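70 kDa protein (Xanthomonas sp., PDB 4B2N) is a c-type dihaem rubber oxygenase, a dioxygenase that attacks latex rubber processively and carries two covalently bound haem groups. Local coordinates at residues Leu254-Pro259 and Met433-Asp438; Arg440-Trp445 and Glu496-Tyr501. One frame throughout, in Å; residues are numbered along the deposited sequence.

Contact 1 (Leu254-Pro259 and Met433-Asp438); sequences LISLLP and MRLMAD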
# COMPACT_ATOMS: atom_id res chain seq x y z
N LEU A 254 2.85 -3.94 -10.66
CA LEU A 254 4.31 -4.04 -10.87
C LEU A 254 4.74 -5.47 -10.67
O LEU A 254 5.61 -5.94 -11.35
CB LEU A 254 5.11 -3.25 -9.84
CG LEU A 254 6.51 -2.66 -10.19
CD1 LEU A 254 7.39 -2.38 -8.95
CD2 LEU A 254 7.33 -3.22 -11.33
N ILE A 255 4.14 -6.13 -9.69
CA ILE A 255 4.52 -7.49 -9.37
C ILE A 255 4.37 -8.38 -10.61
O ILE A 255 5.21 -9.22 -10.84
CB ILE A 255 3.65 -8.07 -8.20
CG1 ILE A 255 3.86 -7.25 -6.94
CG2 ILE A 255 3.91 -9.61 -7.99
CD1 ILE A 255 5.28 -7.27 -6.40
N SER A 256 3.26 -8.24 -11.35
CA SER A 256 3.01 -8.98 -12.59
C SER A 256 3.97 -8.59 -13.62
O SER A 256 4.29 -9.40 -14.47
CB SER A 256 1.60 -8.68 -13.20
OG SER A 256 0.59 -9.02 -12.26
N LEU A 257 4.40 -7.33 -13.61
CA LEU A 257 5.36 -6.86 -14.65
C LEU A 257 6.81 -7.34 -14.47
O LEU A 257 7.53 -7.54 -15.44
CB LEU A 257 5.37 -5.31 -14.79
CG LEU A 257 6.42 -4.74 -15.75
CD1 LEU A 257 5.95 -5.10 -17.16
CD2 LEU A 257 6.67 -3.24 -15.70
N LEU A 258 7.29 -7.33 -13.22
CA LEU A 258 8.63 -7.80 -12.83
C LEU A 258 9.25 -8.91 -13.72
O LEU A 258 10.37 -8.72 -14.27
CB LEU A 258 8.64 -8.21 -11.30
CG LEU A 258 8.42 -7.06 -10.29
CD1 LEU A 258 8.39 -7.62 -8.90
CD2 LEU A 258 9.54 -6.01 -10.41
N PRO A 259 8.58 -10.06 -13.87
CA PRO A 259 9.33 -11.11 -14.63
C PRO A 259 9.47 -10.86 -16.11
O PRO A 259 10.31 -11.53 -16.74
CB PRO A 259 8.52 -12.38 -14.38
CG PRO A 259 7.15 -11.91 -13.98
CD PRO A 259 7.39 -10.64 -13.21
N MET A 433 -7.76 -10.03 -5.90
CA MET A 433 -7.33 -11.34 -5.46
C MET A 433 -6.89 -12.30 -6.61
O MET A 433 -6.28 -13.35 -6.35
CB MET A 433 -8.35 -11.99 -4.51
CG MET A 433 -9.52 -12.61 -5.21
SD MET A 433 -9.99 -13.67 -3.87
CE MET A 433 -8.93 -15.10 -4.08
N ARG A 434 -7.11 -11.90 -7.86
CA ARG A 434 -6.60 -12.65 -9.01
C ARG A 434 -5.18 -12.29 -9.47
O ARG A 434 -4.63 -12.91 -10.39
CB ARG A 434 -7.56 -12.45 -10.22
CG ARG A 434 -9.04 -12.33 -9.82
CD ARG A 434 -9.67 -13.68 -9.59
NE ARG A 434 -11.09 -13.70 -9.18
CZ ARG A 434 -12.13 -13.13 -9.81
NH1 ARG A 434 -11.97 -12.36 -10.88
NH2 ARG A 434 -13.36 -13.30 -9.32
N LEU A 435 -4.58 -11.28 -8.87
CA LEU A 435 -3.26 -10.89 -9.28
C LEU A 435 -2.29 -12.09 -9.45
O LEU A 435 -1.64 -12.23 -10.50
CB LEU A 435 -2.67 -9.86 -8.31
CG LEU A 435 -1.19 -9.53 -8.48
CD1 LEU A 435 -0.97 -8.50 -9.57
CD2 LEU A 435 -0.63 -9.08 -7.14
N MET A 436 -2.13 -12.92 -8.43
CA MET A 436 -1.15 -13.98 -8.70
C MET A 436 -1.85 -15.35 -8.60
O MET A 436 -1.28 -16.31 -8.09
CB MET A 436 0.01 -13.84 -7.73
CG MET A 436 0.96 -12.69 -8.10
SD MET A 436 2.29 -13.19 -9.17
CE MET A 436 3.42 -14.07 -8.08
N ALA A 437 -3.10 -15.38 -9.05
CA ALA A 437 -3.87 -16.60 -9.02
C ALA A 437 -3.23 -17.76 -9.84
O ALA A 437 -3.39 -18.93 -9.46
CB ALA A 437 -5.32 -16.33 -9.48
N ASP A 438 -2.53 -17.44 -10.91
CA ASP A 438 -1.93 -18.44 -11.83
C ASP A 438 -0.66 -19.08 -11.24
O ASP A 438 0.32 -18.35 -10.92
CB ASP A 438 -1.58 -17.74 -13.14
CG ASP A 438 -1.30 -18.69 -14.27
OD1 ASP A 438 -0.46 -19.62 -14.16
OD2 ASP A 438 -1.90 -18.46 -15.34
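Met436 lays its sulfur against the side of Ile255, SD lying 4.1 Å from the CG2 methyl, and the two side chains cross at about a right angle. CG2 is the branch of Ile255 anti to the backbone N (chi1 -61° puts CG1 beside that N instead), and it is the branch that reaches the thioether, while CD1 leads away from the loop. Methionine suits the other side because its chain, bent at both chi2 and chi3, can fold back toward the helix. Next to it, Leu435 points toward the helix and brings its CD1 methyl to 3.2 Å from Ser256 OG, a close approach of a hydroxyl to a methyl group. This is side-chain packing between helix 253-261 and the loop that leads into helix 439-446. A type I beta turn from Arg434 to Ala437, closed by Ala437 N to Arg434 O at 3.2 Å, has Leu435 and Met436 at its centre; Met436 starts off to one side and bends its sulfur in. Phe301, which binds the first haem c, lies beside Ile255, and Arg432 of the same haem site lies beside Leu435. Farther along, Asp438 N-caps helix 439-446.

Contact 2 (Arg440-Trp445 and Glu496-Tyr501); sequences RQRRAW and EEPTGY. With HEC (heme c), chain D.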
# COMPACT_ATOMS: atom_id res chain seq x y z
N ARG A 440 1.68 -20.47 -12.61
CA ARG A 440 2.89 -20.15 -13.40
C ARG A 440 3.58 -18.92 -12.86
O ARG A 440 4.80 -18.86 -12.78
CB ARG A 440 2.56 -19.90 -14.88
CG ARG A 440 2.17 -21.18 -15.63
CD ARG A 440 1.64 -20.87 -17.01
NE ARG A 440 0.43 -20.06 -16.98
CZ ARG A 440 -0.18 -19.57 -18.06
NH1 ARG A 440 0.32 -19.79 -19.28
NH2 ARG A 440 -1.25 -18.82 -17.91
N GLN A 441 2.77 -17.91 -12.54
CA GLN A 441 3.27 -16.69 -11.96
C GLN A 441 3.91 -16.90 -10.57
O GLN A 441 5.03 -16.37 -10.27
CB GLN A 441 2.11 -15.70 -11.88
CG GLN A 441 1.62 -15.19 -13.24
CD GLN A 441 0.43 -14.27 -13.02
OE1 GLN A 441 -0.59 -14.71 -12.48
NE2 GLN A 441 0.56 -12.99 -13.34
N ARG A 442 3.22 -17.63 -9.70
CA ARG A 442 3.73 -17.89 -8.37
C ARG A 442 5.02 -18.71 -8.44
O ARG A 442 5.95 -18.47 -7.69
CB ARG A 442 2.66 -18.55 -7.47
CG ARG A 442 1.55 -17.57 -7.14
CD ARG A 442 0.55 -18.13 -6.13
NE ARG A 442 0.16 -19.49 -6.45
CZ ARG A 442 -0.84 -19.82 -7.25
NH1 ARG A 442 -1.55 -18.88 -7.82
NH2 ARG A 442 -1.11 -21.08 -7.49
N ARG A 443 5.10 -19.63 -9.39
CA ARG A 443 6.31 -20.44 -9.47
C ARG A 443 7.52 -19.61 -9.92
O ARG A 443 8.63 -19.91 -9.45
CB ARG A 443 6.14 -21.61 -10.42
CG ARG A 443 5.39 -22.77 -9.79
CD ARG A 443 5.35 -23.94 -10.78
NE ARG A 443 4.63 -25.03 -10.12
CZ ARG A 443 4.98 -26.33 -10.19
NH1 ARG A 443 6.04 -26.73 -10.90
NH2 ARG A 443 4.27 -27.24 -9.47
N ALA A 444 7.32 -18.65 -10.83
CA ALA A 444 8.39 -17.75 -11.26
C ALA A 444 8.98 -16.96 -10.05
O ALA A 444 10.18 -16.74 -9.91
CB ALA A 444 7.85 -16.74 -12.25
N TRP A 445 8.06 -16.43 -9.24
CA TRP A 445 8.40 -15.75 -8.01
C TRP A 445 9.12 -16.69 -7.02
O TRP A 445 10.18 -16.34 -6.45
CB TRP A 445 7.08 -15.24 -7.39
CG TRP A 445 7.30 -14.65 -6.03
CD1 TRP A 445 7.47 -15.34 -4.84
CD2 TRP A 445 7.40 -13.25 -5.71
NE1 TRP A 445 7.64 -14.45 -3.79
CE2 TRP A 445 7.61 -13.18 -4.27
CE3 TRP A 445 7.32 -12.06 -6.46
CZ2 TRP A 445 7.77 -11.95 -3.60
CZ3 TRP A 445 7.45 -10.82 -5.76
CH2 TRP A 445 7.65 -10.78 -4.36
N GLU A 496 1.90 -16.89 -1.48
CA GLU A 496 0.79 -17.84 -1.25
C GLU A 496 -0.29 -17.80 -2.31
O GLU A 496 -0.60 -16.75 -2.86
CB GLU A 496 0.11 -17.62 0.11
CG GLU A 496 1.02 -18.03 1.25
CD GLU A 496 1.32 -19.55 1.30
OE1 GLU A 496 0.41 -20.37 1.06
OE2 GLU A 496 2.45 -19.92 1.68
N GLU A 497 -0.87 -18.95 -2.60
CA GLU A 497 -1.98 -18.94 -3.52
C GLU A 497 -3.10 -18.04 -2.92
O GLU A 497 -3.45 -18.20 -1.77
CB GLU A 497 -2.46 -20.37 -3.71
CG GLU A 497 -3.63 -20.38 -4.65
CD GLU A 497 -3.96 -21.76 -5.12
OE1 GLU A 497 -3.38 -22.71 -4.57
OE2 GLU A 497 -4.76 -21.84 -6.08
N PRO A 498 -3.68 -17.10 -3.72
CA PRO A 498 -4.70 -16.28 -3.06
C PRO A 498 -5.98 -16.98 -2.71
O PRO A 498 -6.45 -17.78 -3.50
CB PRO A 498 -4.98 -15.17 -4.05
CG PRO A 498 -4.37 -15.54 -5.35
CD PRO A 498 -3.40 -16.68 -5.09
N THR A 499 -6.56 -16.60 -1.58
CA THR A 499 -7.85 -17.15 -1.14
C THR A 499 -8.83 -16.04 -0.72
O THR A 499 -10.05 -16.27 -0.66
CB THR A 499 -7.65 -18.06 0.08
OG1 THR A 499 -7.01 -17.31 1.10
CG2 THR A 499 -6.73 -19.22 -0.26
N GLY A 500 -8.32 -14.86 -0.42
CA GLY A 500 -9.17 -13.75 -0.01
C GLY A 500 -8.36 -12.52 0.36
O GLY A 500 -7.28 -12.26 -0.21
N TYR A 501 -8.90 -11.74 1.29
CA TYR A 501 -8.25 -10.50 1.68
C TYR A 501 -7.98 -10.50 3.19
O TYR A 501 -8.77 -11.08 4.00
CB TYR A 501 -9.13 -9.29 1.26
CG TYR A 501 -9.36 -9.19 -0.21
CD1 TYR A 501 -8.31 -8.98 -1.10
CD2 TYR A 501 -10.68 -9.23 -0.72
CE1 TYR A 501 -8.55 -8.90 -2.48
CE2 TYR A 501 -10.94 -9.13 -2.07
CZ TYR A 501 -9.85 -8.95 -2.95
OH TYR A 501 -10.11 -8.86 -4.29
FE HEC D . -14.18 -6.04 8.64
CHA HEC D . -12.47 -4.44 6.09
CHB HEC D . -14.49 -2.99 10.46
CHC HEC D . -16.29 -7.48 10.91
CHD HEC D . -13.01 -9.06 7.55
NA HEC D . -13.50 -4.15 8.38
C1A HEC D . -12.94 -3.63 7.19
C2A HEC D . -12.77 -2.18 7.27
C3A HEC D . -13.35 -1.76 8.56
C4A HEC D . -13.85 -2.98 9.17
CMA HEC D . -13.38 -0.35 9.10
CAA HEC D . -12.02 -1.27 6.30
CBA HEC D . -10.53 -1.47 6.76
CGA HEC D . -9.56 -0.82 5.76
O1A HEC D . -10.06 -0.39 4.69
O2A HEC D . -8.31 -0.67 5.97
NB HEC D . -15.21 -5.31 10.38
C1B HEC D . -15.24 -4.12 10.99
C2B HEC D . -16.08 -4.02 12.19
C3B HEC D . -16.64 -5.38 12.30
C4B HEC D . -16.04 -6.07 11.16
CMB HEC D . -16.27 -2.80 13.06
CAB HEC D . -17.62 -5.92 13.31
CBB HEC D . -18.90 -5.36 13.21
NC HEC D . -14.47 -7.87 9.23
C1C HEC D . -15.51 -8.35 10.08
C2C HEC D . -15.68 -9.80 10.08
C3C HEC D . -14.72 -10.26 9.11
C4C HEC D . -14.06 -9.04 8.54
CMC HEC D . -16.65 -10.63 10.90
CAC HEC D . -14.52 -11.69 8.73
CBC HEC D . -15.49 -12.53 8.34
ND HEC D . -12.94 -6.62 7.20
C1D HEC D . -12.61 -7.85 6.82
C2D HEC D . -11.76 -8.00 5.65
C3D HEC D . -11.60 -6.64 5.20
C4D HEC D . -12.37 -5.89 6.19
CMD HEC D . -11.20 -9.26 5.04
CAD HEC D . -10.81 -6.15 4.00
CBD HEC D . -11.85 -6.00 2.88
CGD HEC D . -11.24 -5.47 1.60
O1D HEC D . -11.38 -6.06 0.52
O2D HEC D . -10.58 -4.46 1.72
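A stacked arginine-glutamate pair joins helix 439-446 to the loop that runs into strand 500-502, a partly buried contact carried almost wholly by Arg442. Its guanidinium lies nearly flat against the carboxylate of Glu497, the two planes 11° apart, and Glu497 CG sits over the centre of one face, 3.8 Å above the plane. Glu497 achieves this with CG anti to its backbone N (chi1 179°) and an extended chain beyond, so that its methylenes run across the face before the carboxylate arrives. Closer to the helix, Arg442 CD meets Glu496 O and NE meets Glu497 CA, each at 3.7 Å. Pro498 adds a light apolar contact through CD alone, 4.0 Å from Arg442 NH1. The salt bridge from NH2 to Glu497 OE2 is long, 4.0 Å, and the oxygen stands well out of the guanidinium plane. NH1 and NH2 have partners of their own: in the conformer described, NH1 probably bonds to the carbonyls of Met436 and Ala437, and NH2 forms a salt bridge with Glu439. In strand 500-502, Tyr501 belongs to a haem c pocket, its backbone O 3.2 Å from the haem CMD methyl. Towards Glu497, then, attraction probably rests on unaligned charge and methylene contact with the guanidinium face, while directional bonding, if those short bonds are real, would hold the arginine to the preceding turn.

In the fold
The two contacts follow one another along the chain, contact 1 closing before contact 2 opens, and their centres lie about 8 Å apart on the same side of the chain's centre. The loop 433-438 feeds directly into helix 439-446, so the same short region first packs on helix 253-261 and then on the 496-501 segment. Arg442 links the two contacts, and Met433 O packs against Pro498 CG. Strand 500-502 pairs antiparallel with strand 420-422, shortly before this region. Contact 1 borders residues of the first haem site, whereas 496-501 ends at a pocket residue of a haem, so the region probably lies between the surroundings of the two haems.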